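Local structure of 2,3-dihydroxybenzoate-AMP ligase (Bacillus subtilis, 1MDB) at residues A[218-223]-A[239-244]; A[234-239]-A[275-280]; A[250-255]-A[269-274]. The protein is a single-chain AMP-binding enzyme of the ANL clan, here with 2,3-dihydroxy-benzoic acid and adenosine monophosphate bound. One frame throughout, in Å; residues are numbered along the deposited sequence.

All three contacts lie in the AMP-binding part of the chain, and two of them reach the bound 2,3-dihydroxy-benzoic acid. Contacts 1 and 2 have centres about 11 Å apart, share Ser-239 and continue into each other through backbone bonds, probably from Val-243 N to Pro-237 O (3.0 Å) and from Leu-244 N to Leu-238 O (3.1 Å). Contact 1 supplies Ser-240 to the pocket; contact 2 supplies His-234, Asn-235 and Tyr-236. Contact 3, centred about 14 Å from contact 2, lies inside the chain loop that contact 2 closes. Its helix 261-271 leads into strand 275-278 of contact 2, and strands of both contacts belong to the same mixed sheet.

Contact 1: residues A[218-223]-A[239-244]; sequences CWLDHS and SSPGVL. With DBH (2,3-dihydroxy-benzoic acid), chain E.
Cys-218 and Pro-241 mark the closest backbone approach, with CA atoms 7.1 Å apart, where the end of helix 204-218 and the loop that follows it pass the cis peptide bond between Ser-240 and Pro-241. Trp-219 turns the chain out of the helix with a positive phi of 57° in a Schellman motif, and on the far side of this turn Leu-220 faces the same proline as Cys-218. The two residues divide the pyrrolidine ring between them. Cys-218 SG meets the nitrogen-bound end of the ring, 3.7 Å from Pro-241 CD. Leu-220 takes the other part with a single methyl: its CD1 lies 3.5 Å from Pro-241 CB and 3.5 Å from Pro-241 CG, the former tighter than usual van der Waals contact. In Leu-220, CG is anti to the carbonyl carbon (chi1 -62°), and from there the branch carrying CD1 extends to the ring. No hydrogen bond joins the two segments, so the buried join is apolar. Further along the first segment, Asp-221 OD1 accepts a bond from Ser-223 N at 2.6 Å, closing an Asx turn ahead of strand 225-228; the N-H comes in from above the carboxylate plane. Ser-214 of helix 204-218 and Gln-304 of strand 302-306 also touch Pro-241, and Gln-304 NE2 donates to Ser-240 O. Directly before the proline, Ser-240 points away from the 218-223 loop. Its OG makes a short hydrogen bond of 2.6 Å to O6 of 2,3-dihydroxy-benzoic acid, in which either hydroxyl could be the donor. The proline after the cis peptide thus packs on the helix end and the loop behind it, while the serine before it lines the ligand pocket of this AMP-binding enzyme.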
loop_
_atom_site.group_PDB
_atom_site.type_symbol
_atom_site.label_atom_id
_atom_site.label_comp_id
_atom_site.label_asym_id
_atom_site.label_seq_id
_atom_site.Cartn_x
_atom_site.Cartn_y
_atom_site.Cartn_z
ATOM N N CYS A 218 13.267 -6.804 -7.540
ATOM C CA CYS A 218 12.170 -7.541 -8.159
ATOM C C CYS A 218 12.409 -7.963 -9.620
ATOM O O CYS A 218 11.527 -8.523 -10.267
ATOM C CB CYS A 218 10.874 -6.720 -8.043
ATOM S SG CYS A 218 10.344 -6.425 -6.314
ATOM N N TRP A 219 13.607 -7.687 -10.127
ATOM C CA TRP A 219 13.988 -8.056 -11.487
ATOM C C TRP A 219 13.083 -7.501 -12.595
ATOM O O TRP A 219 12.791 -8.205 -13.560
ATOM C CB TRP A 219 14.061 -9.590 -11.616
ATOM C CG TRP A 219 15.022 -10.253 -10.661
ATOM C CD1 TRP A 219 15.890 -9.635 -9.809
ATOM C CD2 TRP A 219 15.186 -11.664 -10.444
ATOM N NE1 TRP A 219 16.581 -10.568 -9.071
ATOM C CE2 TRP A 219 16.168 -11.822 -9.442
ATOM C CE3 TRP A 219 14.597 -12.809 -11.001
ATOM C CZ2 TRP A 219 16.571 -13.081 -8.978
ATOM C CZ3 TRP A 219 15.000 -14.062 -10.542
ATOM C CH2 TRP A 219 15.980 -14.184 -9.539
ATOM N N LEU A 220 12.645 -6.254 -12.472
ATOM C CA LEU A 220 11.787 -5.679 -13.504
ATOM C C LEU A 220 12.601 -5.202 -14.707
ATOM O O LEU A 220 13.711 -4.685 -14.553
ATOM C CB LEU A 220 10.987 -4.486 -12.964
ATOM C CG LEU A 220 9.994 -4.676 -11.817
ATOM C CD1 LEU A 220 9.135 -3.413 -11.705
ATOM C CD2 LEU A 220 9.118 -5.898 -12.068
ATOM N N ASP A 221 12.048 -5.377 -15.904
ATOM C CA ASP A 221 12.719 -4.917 -17.110
ATOM C C ASP A 221 11.725 -4.669 -18.228
ATOM O O ASP A 221 10.515 -4.678 -18.010
ATOM C CB ASP A 221 13.781 -5.917 -17.575
ATOM C CG ASP A 221 13.213 -7.286 -17.865
ATOM O OD1 ASP A 221 12.034 -7.384 -18.267
ATOM O OD2 ASP A 221 13.964 -8.274 -17.712
ATOM N N HIS A 222 12.241 -4.455 -19.433
ATOM C CA HIS A 222 11.381 -4.196 -20.579
ATOM C C HIS A 222 10.323 -5.277 -20.774
ATOM O O HIS A 222 9.263 -5.016 -21.338
ATOM C CB HIS A 222 12.220 -4.061 -21.860
ATOM C CG HIS A 222 12.918 -5.320 -22.268
ATOM N ND1 HIS A 222 13.922 -5.891 -21.516
ATOM C CD2 HIS A 222 12.770 -6.107 -23.359
ATOM C CE1 HIS A 222 14.364 -6.975 -22.127
ATOM N NE2 HIS A 222 13.682 -7.129 -23.248
ATOM N N SER A 223 10.596 -6.488 -20.302
ATOM C CA SER A 223 9.635 -7.578 -20.473
ATOM C C SER A 223 8.596 -7.685 -19.377
ATOM O O SER A 223 7.732 -8.556 -19.416
ATOM C CB SER A 223 10.359 -8.918 -20.614
ATOM O OG SER A 223 10.461 -9.274 -21.981
ATOM N N SER A 239 4.636 1.687 -5.746
ATOM C CA SER A 239 6.100 1.705 -5.731
ATOM C C SER A 239 6.879 0.481 -5.233
ATOM O O SER A 239 8.111 0.538 -5.162
ATOM C CB SER A 239 6.551 2.891 -4.883
ATOM O OG SER A 239 6.286 2.622 -3.514
ATOM N N SER A 240 6.208 -0.616 -4.897
ATOM C CA SER A 240 6.946 -1.770 -4.379
ATOM C C SER A 240 6.805 -3.084 -5.141
ATOM O O SER A 240 6.334 -4.077 -4.581
ATOM C CB SER A 240 6.561 -2.009 -2.915
ATOM O OG SER A 240 6.732 -0.835 -2.134
ATOM N N PRO A 241 7.208 -3.118 -6.428
ATOM C CA PRO A 241 7.770 -2.022 -7.229
ATOM C C PRO A 241 6.662 -1.107 -7.764
ATOM O O PRO A 241 6.902 0.058 -8.085
ATOM C CB PRO A 241 8.510 -2.765 -8.343
ATOM C CG PRO A 241 7.662 -3.988 -8.539
ATOM C CD PRO A 241 7.389 -4.410 -7.120
ATOM N N GLY A 242 5.457 -1.654 -7.867
ATOM C CA GLY A 242 4.316 -0.877 -8.320
ATOM C C GLY A 242 4.290 -0.407 -9.767
ATOM O O GLY A 242 5.135 -0.785 -10.587
ATOM N N VAL A 243 3.301 0.423 -10.080
ATOM C CA VAL A 243 3.146 0.956 -11.429
ATOM C C VAL A 243 4.305 1.903 -11.760
ATOM O O VAL A 243 4.795 1.933 -12.896
ATOM C CB VAL A 243 1.783 1.687 -11.583
ATOM C CG1 VAL A 243 0.636 0.683 -11.430
ATOM C CG2 VAL A 243 1.637 2.784 -10.526
ATOM N N LEU A 244 4.756 2.661 -10.766
ATOM C CA LEU A 244 5.858 3.590 -10.973
ATOM C C LEU A 244 7.188 2.856 -11.113
ATOM O O LEU A 244 8.074 3.297 -11.847
ATOM C CB LEU A 244 5.927 4.609 -9.824
ATOM C CG LEU A 244 4.671 5.488 -9.680
ATOM C CD1 LEU A 244 4.965 6.604 -8.696
ATOM C CD2 LEU A 244 4.259 6.085 -11.049
HETATM C C21 DBH E . 1.771 -1.139 3.273
HETATM O O9 DBH E . 0.901 -1.903 3.948
HETATM C C18 DBH E . 2.734 -1.689 2.286
HETATM C C15 DBH E . 2.708 -3.080 1.968
HETATM C C12 DBH E . 3.630 -3.621 1.047
HETATM C C3 DBH E . 3.701 -0.836 1.664
HETATM O O3 DBH E . 3.775 0.545 1.932
HETATM C C6 DBH E . 4.620 -1.383 0.747
HETATM C C9 DBH E . 4.594 -2.764 0.436
HETATM O O6 DBH E . 5.556 -0.568 0.152
#

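Contact 2: residues A[234-239]-A[275-280]; sequences HNYPLS and ITALVP. With DBH (2,3-dihydroxy-benzoic acid), chain E; AMP (adenosine monophosphate), chain D.
In the wall of the 2,3-dihydroxy-benzoic acid pocket, Tyr-236 links helix 235-239 to strand 275-278. Its OH donates to Leu-278 O at 2.8 Å, the carbonyl oxygen lying at the edge of the phenol ring, in its plane. Ala-277 CB approaches the same end of the ring obliquely, 3.5 Å from Tyr-236 CZ, and Val-279 CG1 comes more loosely to the edge at CE1. With CG anti to the backbone N (chi1 175°), the tyrosine spans from the helix to the strand, and one ring face carries the ligand: DBH C12 lies 3.4 Å from Tyr-236 CG, offset toward the rim. The strand belongs to the mixed sheet, running parallel to its neighbours 225-228 and 302-306, and ends at Leu-278; Val-279 after it is at the N-cap position of helix 280-292. Asn-235 ND2 donates to DBH O3 at 3.1 Å and weakly to DBH O6, while its OD1 is bonded to Tyr-207 OH. One turn on, Ser-239 OG (2.8 Å) and Ser-239 N (2.9 Å) reach Asn-235 O from opposite faces of the carbonyl plane. His-234, at the helix N-cap position, makes a weak hydrogen bond from NE2 to AMP O3P at 3.4 Å.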
loop_
_atom_site.group_PDB
_atom_site.type_symbol
_atom_site.label_atom_id
_atom_site.label_comp_id
_atom_site.label_asym_id
_atom_site.label_seq_id
_atom_site.Cartn_x
_atom_site.Cartn_y
_atom_site.Cartn_z
ATOM N N HIS A 234 -2.013 3.472 -3.582
ATOM C CA HIS A 234 -1.463 3.016 -2.292
ATOM C C HIS A 234 0.029 2.733 -2.502
ATOM O O HIS A 234 0.418 2.225 -3.551
ATOM C CB HIS A 234 -2.163 1.741 -1.816
ATOM C CG HIS A 234 -1.657 1.225 -0.502
ATOM N ND1 HIS A 234 -2.139 1.670 0.714
ATOM C CD2 HIS A 234 -0.671 0.344 -0.214
ATOM C CE1 HIS A 234 -1.467 1.086 1.692
ATOM N NE2 HIS A 234 -0.571 0.277 1.156
ATOM N N ASN A 235 0.851 3.038 -1.505
ATOM C CA ASN A 235 2.308 2.865 -1.611
ATOM C C ASN A 235 2.790 1.529 -2.193
ATOM O O ASN A 235 3.746 1.495 -2.965
ATOM C CB ASN A 235 2.965 3.089 -0.242
ATOM C CG ASN A 235 4.452 3.455 -0.347
ATOM O OD1 ASN A 235 4.814 4.460 -0.964
ATOM N ND2 ASN A 235 5.312 2.642 0.268
ATOM N N TYR A 236 2.126 0.444 -1.814
ATOM C CA TYR A 236 2.472 -0.904 -2.251
ATOM C C TYR A 236 2.305 -1.064 -3.780
ATOM O O TYR A 236 3.291 -1.292 -4.495
ATOM C CB TYR A 236 1.608 -1.897 -1.444
ATOM C CG TYR A 236 1.699 -3.373 -1.787
ATOM C CD1 TYR A 236 0.663 -4.231 -1.422
ATOM C CD2 TYR A 236 2.800 -3.917 -2.460
ATOM C CE1 TYR A 236 0.700 -5.586 -1.710
ATOM C CE2 TYR A 236 2.849 -5.293 -2.761
ATOM C CZ TYR A 236 1.788 -6.114 -2.379
ATOM O OH TYR A 236 1.778 -7.458 -2.661
ATOM N N PRO A 237 1.074 -0.928 -4.302
ATOM C CA PRO A 237 0.902 -1.073 -5.755
ATOM C C PRO A 237 1.409 0.123 -6.580
ATOM O O PRO A 237 1.345 0.114 -7.814
ATOM C CB PRO A 237 -0.602 -1.300 -5.904
ATOM C CG PRO A 237 -1.164 -0.486 -4.759
ATOM C CD PRO A 237 -0.232 -0.859 -3.624
ATOM N N LEU A 238 1.913 1.153 -5.907
ATOM C CA LEU A 238 2.446 2.312 -6.612
ATOM C C LEU A 238 3.961 2.278 -6.734
ATOM O O LEU A 238 4.510 2.778 -7.717
ATOM C CB LEU A 238 2.080 3.618 -5.892
ATOM C CG LEU A 238 2.549 4.931 -6.552
ATOM C CD1 LEU A 238 1.625 5.248 -7.736
ATOM C CD2 LEU A 238 2.498 6.090 -5.553
ATOM N N SER A 239 4.636 1.687 -5.746
ATOM C CA SER A 239 6.100 1.705 -5.731
ATOM C C SER A 239 6.879 0.481 -5.233
ATOM O O SER A 239 8.111 0.538 -5.162
ATOM C CB SER A 239 6.551 2.891 -4.883
ATOM O OG SER A 239 6.286 2.622 -3.514
ATOM N N ILE A 275 3.682 -10.327 -13.566
ATOM C CA ILE A 275 3.713 -10.037 -12.131
ATOM C C ILE A 275 2.537 -9.187 -11.653
ATOM O O ILE A 275 2.104 -8.270 -12.354
ATOM C CB ILE A 275 5.016 -9.296 -11.749
ATOM C CG1 ILE A 275 4.995 -8.931 -10.259
ATOM C CG2 ILE A 275 5.172 -8.049 -12.620
ATOM C CD1 ILE A 275 6.217 -8.143 -9.782
ATOM N N THR A 276 2.019 -9.507 -10.466
ATOM C CA THR A 276 0.927 -8.744 -9.874
ATOM C C THR A 276 1.072 -8.741 -8.348
ATOM O O THR A 276 1.854 -9.519 -7.780
ATOM C CB THR A 276 -0.452 -9.299 -10.297
ATOM O OG1 THR A 276 -1.477 -8.388 -9.883
ATOM C CG2 THR A 276 -0.713 -10.654 -9.679
ATOM N N ALA A 277 0.338 -7.859 -7.679
ATOM C CA ALA A 277 0.448 -7.759 -6.229
ATOM C C ALA A 277 -0.901 -7.801 -5.536
ATOM O O ALA A 277 -1.839 -7.102 -5.932
ATOM C CB ALA A 277 1.188 -6.481 -5.856
ATOM N N LEU A 278 -0.982 -8.628 -4.498
ATOM C CA LEU A 278 -2.206 -8.789 -3.726
ATOM C C LEU A 278 -1.911 -8.574 -2.241
ATOM O O LEU A 278 -0.750 -8.456 -1.826
ATOM C CB LEU A 278 -2.770 -10.209 -3.894
ATOM C CG LEU A 278 -2.634 -10.930 -5.248
ATOM C CD1 LEU A 278 -3.160 -12.359 -5.112
ATOM C CD2 LEU A 278 -3.393 -10.170 -6.349
ATOM N N VAL A 279 -2.983 -8.506 -1.457
ATOM C CA VAL A 279 -2.895 -8.397 -0.009
ATOM C C VAL A 279 -3.466 -9.758 0.404
ATOM O O VAL A 279 -4.165 -10.393 -0.390
ATOM C CB VAL A 279 -3.764 -7.229 0.560
ATOM C CG1 VAL A 279 -3.148 -5.884 0.182
ATOM C CG2 VAL A 279 -5.186 -7.317 0.031
ATOM N N PRO A 280 -3.175 -10.231 1.634
ATOM C CA PRO A 280 -3.664 -11.528 2.115
ATOM C C PRO A 280 -5.124 -11.926 1.860
ATOM O O PRO A 280 -5.384 -12.997 1.312
ATOM C CB PRO A 280 -3.303 -11.502 3.607
ATOM C CG PRO A 280 -2.034 -10.723 3.614
ATOM C CD PRO A 280 -2.357 -9.569 2.668
HETATM C C21 DBH E . 1.771 -1.139 3.273
HETATM O O9 DBH E . 0.901 -1.903 3.948
HETATM C C18 DBH E . 2.734 -1.689 2.286
HETATM C C15 DBH E . 2.708 -3.080 1.968
HETATM C C12 DBH E . 3.630 -3.621 1.047
HETATM C C3 DBH E . 3.701 -0.836 1.664
HETATM O O3 DBH E . 3.775 0.545 1.932
HETATM C C6 DBH E . 4.620 -1.383 0.747
HETATM C C9 DBH E . 4.594 -2.764 0.436
HETATM O O6 DBH E . 5.556 -0.568 0.152
HETATM P P AMP D . 1.001 0.915 4.643
HETATM O O1P AMP D . 1.665 2.266 4.665
HETATM O O2P AMP D . -0.479 0.957 4.457
HETATM O O3P AMP D . 1.664 -0.028 3.673
HETATM O "O5'" AMP D . 1.128 0.247 6.150
HETATM C "C5'" AMP D . 2.371 -0.325 6.650
HETATM C "C4'" AMP D . 2.066 -1.274 7.817
HETATM O "O4'" AMP D . 1.313 -2.330 7.251
HETATM C "C3'" AMP D . 3.255 -1.964 8.419
HETATM O "O3'" AMP D . 3.894 -1.163 9.410
HETATM C "C2'" AMP D . 2.649 -3.254 8.955
HETATM O "O2'" AMP D . 2.102 -3.074 10.279
HETATM C "C1'" AMP D . 1.608 -3.555 7.905
HETATM N N9 AMP D . 2.290 -4.694 6.862
HETATM C C8 AMP D . 2.550 -4.458 5.555
HETATM N N7 AMP D . 3.050 -5.533 4.952
HETATM C C5 AMP D . 3.096 -6.443 5.909
HETATM C C6 AMP D . 3.538 -7.753 5.761
HETATM N N6 AMP D . 3.966 -8.247 4.600
HETATM N N1 AMP D . 3.499 -8.531 6.894
HETATM C C2 AMP D . 3.061 -8.066 8.099
HETATM N N3 AMP D . 2.632 -6.804 8.233
HETATM C C4 AMP D . 2.639 -5.965 7.137
#

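Contact 3: residues A[250-255]-A[269-274]; sequences GGRVVL and EREKVT
Glu-271, in the last turn of helix 261-271, reaches across to Val-254 and Arg-252 on strand 252-255. The helix is the connection of a beta-alpha-beta crossover between parallel strands 252-255 and 275-278, which have strand 225-228 between them in the sheet. From its root, Glu-271 CB meets Val-254 CG2 at 4.0 Å; the next carbon, CG, lies 4.0 Å from the other methyl, Val-254 CG1. A bend at chi2 (-57°) then turns the carboxylate away from the valine toward the arginine. Glu-271 OE1 accepts from Arg-252 NH1 at 3.1 Å, a fairly straight bond (158° at the hydrogen) within a salt bridge. The guanidinium presents its edge, and OE1 is met on the anti side, somewhat out of the carboxylate plane; the two planes stand 77° apart. Arg-252 NH2 also makes a weak bond of 3.3 Å to Glu-271 O at the helix end, so the guanidinium is met by the carboxylate and, more weakly, by the backbone of one residue. The second carboxylate oxygen, Glu-271 OE2, lies 3.5 Å from Arg-270 NE, well out of the Arg-270 guanidinium plane, and is paired by charge alone. Arg-252 NH1 has a further hydrogen-bond partner in Thr-45 OG1 on strand 42-46.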
loop_
_atom_site.group_PDB
_atom_site.type_symbol
_atom_site.label_atom_id
_atom_site.label_comp_id
_atom_site.label_asym_id
_atom_site.label_seq_id
_atom_site.Cartn_x
_atom_site.Cartn_y
_atom_site.Cartn_z
ATOM N N GLY A 250 10.974 0.618 -17.643
ATOM C CA GLY A 250 10.580 0.557 -19.038
ATOM C C GLY A 250 9.623 -0.566 -19.367
ATOM O O GLY A 250 9.470 -0.933 -20.531
ATOM N N GLY A 251 8.972 -1.120 -18.350
ATOM C CA GLY A 251 8.025 -2.196 -18.585
ATOM C C GLY A 251 6.661 -1.681 -18.988
ATOM O O GLY A 251 6.523 -0.539 -19.430
ATOM N N ARG A 252 5.638 -2.515 -18.827
ATOM C CA ARG A 252 4.284 -2.136 -19.202
ATOM C C ARG A 252 3.290 -2.452 -18.098
ATOM O O ARG A 252 3.308 -3.537 -17.535
ATOM C CB ARG A 252 3.875 -2.859 -20.492
ATOM C CG ARG A 252 2.420 -2.683 -20.884
ATOM C CD ARG A 252 2.182 -3.154 -22.321
ATOM N NE ARG A 252 2.272 -4.605 -22.478
ATOM C CZ ARG A 252 1.215 -5.412 -22.470
ATOM N NH1 ARG A 252 0.006 -4.902 -22.319
ATOM N NH2 ARG A 252 1.360 -6.722 -22.613
ATOM N N VAL A 253 2.410 -1.496 -17.815
ATOM C CA VAL A 253 1.408 -1.638 -16.774
ATOM C C VAL A 253 0.025 -1.935 -17.353
ATOM O O VAL A 253 -0.411 -1.280 -18.306
ATOM C CB VAL A 253 1.296 -0.324 -15.932
ATOM C CG1 VAL A 253 0.106 -0.400 -15.000
ATOM C CG2 VAL A 253 2.580 -0.081 -15.147
ATOM N N VAL A 254 -0.667 -2.908 -16.774
ATOM C CA VAL A 254 -2.018 -3.237 -17.211
ATOM C C VAL A 254 -2.944 -2.857 -16.073
ATOM O O VAL A 254 -2.728 -3.264 -14.930
ATOM C CB VAL A 254 -2.200 -4.738 -17.481
ATOM C CG1 VAL A 254 -3.611 -4.995 -17.949
ATOM C CG2 VAL A 254 -1.178 -5.223 -18.492
ATOM N N LEU A 255 -3.995 -2.106 -16.377
ATOM C CA LEU A 255 -4.917 -1.673 -15.337
ATOM C C LEU A 255 -6.167 -2.531 -15.217
ATOM O O LEU A 255 -6.948 -2.646 -16.158
ATOM C CB LEU A 255 -5.311 -0.214 -15.579
ATOM C CG LEU A 255 -4.111 0.729 -15.739
ATOM C CD1 LEU A 255 -4.583 2.111 -16.166
ATOM C CD2 LEU A 255 -3.346 0.798 -14.431
ATOM N N GLU A 269 -4.281 -13.595 -18.711
ATOM C CA GLU A 269 -4.126 -14.460 -19.877
ATOM C C GLU A 269 -4.050 -13.658 -21.183
ATOM O O GLU A 269 -3.199 -13.920 -22.034
ATOM C CB GLU A 269 -5.284 -15.460 -19.954
ATOM C CG GLU A 269 -5.485 -16.053 -21.346
ATOM C CD GLU A 269 -6.410 -17.251 -21.348
ATOM O OE1 GLU A 269 -7.425 -17.232 -20.618
ATOM O OE2 GLU A 269 -6.122 -18.209 -22.096
ATOM N N ARG A 270 -4.943 -12.684 -21.337
ATOM C CA ARG A 270 -4.960 -11.875 -22.548
ATOM C C ARG A 270 -3.692 -11.042 -22.710
ATOM O O ARG A 270 -3.062 -11.065 -23.763
ATOM C CB ARG A 270 -6.187 -10.953 -22.562
ATOM C CG ARG A 270 -6.217 -10.011 -23.757
ATOM C CD ARG A 270 -7.467 -9.147 -23.776
ATOM N NE ARG A 270 -7.389 -8.139 -24.833
ATOM C CZ ARG A 270 -8.370 -7.299 -25.158
ATOM N NH1 ARG A 270 -9.531 -7.332 -24.512
ATOM N NH2 ARG A 270 -8.189 -6.419 -26.132
ATOM N N GLU A 271 -3.310 -10.320 -21.663
ATOM C CA GLU A 271 -2.123 -9.470 -21.722
ATOM C C GLU A 271 -0.829 -10.170 -21.346
ATOM O O GLU A 271 0.258 -9.599 -21.484
ATOM C CB GLU A 271 -2.310 -8.263 -20.806
ATOM C CG GLU A 271 -3.531 -7.447 -21.136
ATOM C CD GLU A 271 -3.511 -6.949 -22.572
ATOM O OE1 GLU A 271 -2.411 -6.648 -23.087
ATOM O OE2 GLU A 271 -4.595 -6.852 -23.178
ATOM N N LYS A 272 -0.942 -11.399 -20.859
ATOM C CA LYS A 272 0.234 -12.163 -20.446
ATOM C C LYS A 272 1.042 -11.457 -19.363
ATOM O O LYS A 272 2.235 -11.204 -19.509
ATOM C CB LYS A 272 1.115 -12.480 -21.660
ATOM C CG LYS A 272 0.660 -13.739 -22.375
ATOM C CD LYS A 272 1.228 -13.861 -23.766
ATOM C CE LYS A 272 0.667 -15.108 -24.423
ATOM N NZ LYS A 272 -0.811 -15.216 -24.200
ATOM N N VAL A 273 0.365 -11.146 -18.265
ATOM C CA VAL A 273 0.987 -10.493 -17.125
ATOM C C VAL A 273 2.062 -11.388 -16.499
ATOM O O VAL A 273 1.845 -12.581 -16.290
ATOM C CB VAL A 273 -0.065 -10.173 -16.048
ATOM C CG1 VAL A 273 0.586 -9.422 -14.900
ATOM C CG2 VAL A 273 -1.208 -9.368 -16.654
ATOM N N THR A 274 3.216 -10.800 -16.197
ATOM C CA THR A 274 4.329 -11.523 -15.590
ATOM C C THR A 274 4.417 -11.311 -14.077
ATOM O O THR A 274 5.147 -12.026 -13.383
ATOM C CB THR A 274 5.669 -11.079 -16.187
ATOM O OG1 THR A 274 5.885 -9.691 -15.901
ATOM C CG2 THR A 274 5.681 -11.315 -17.696
#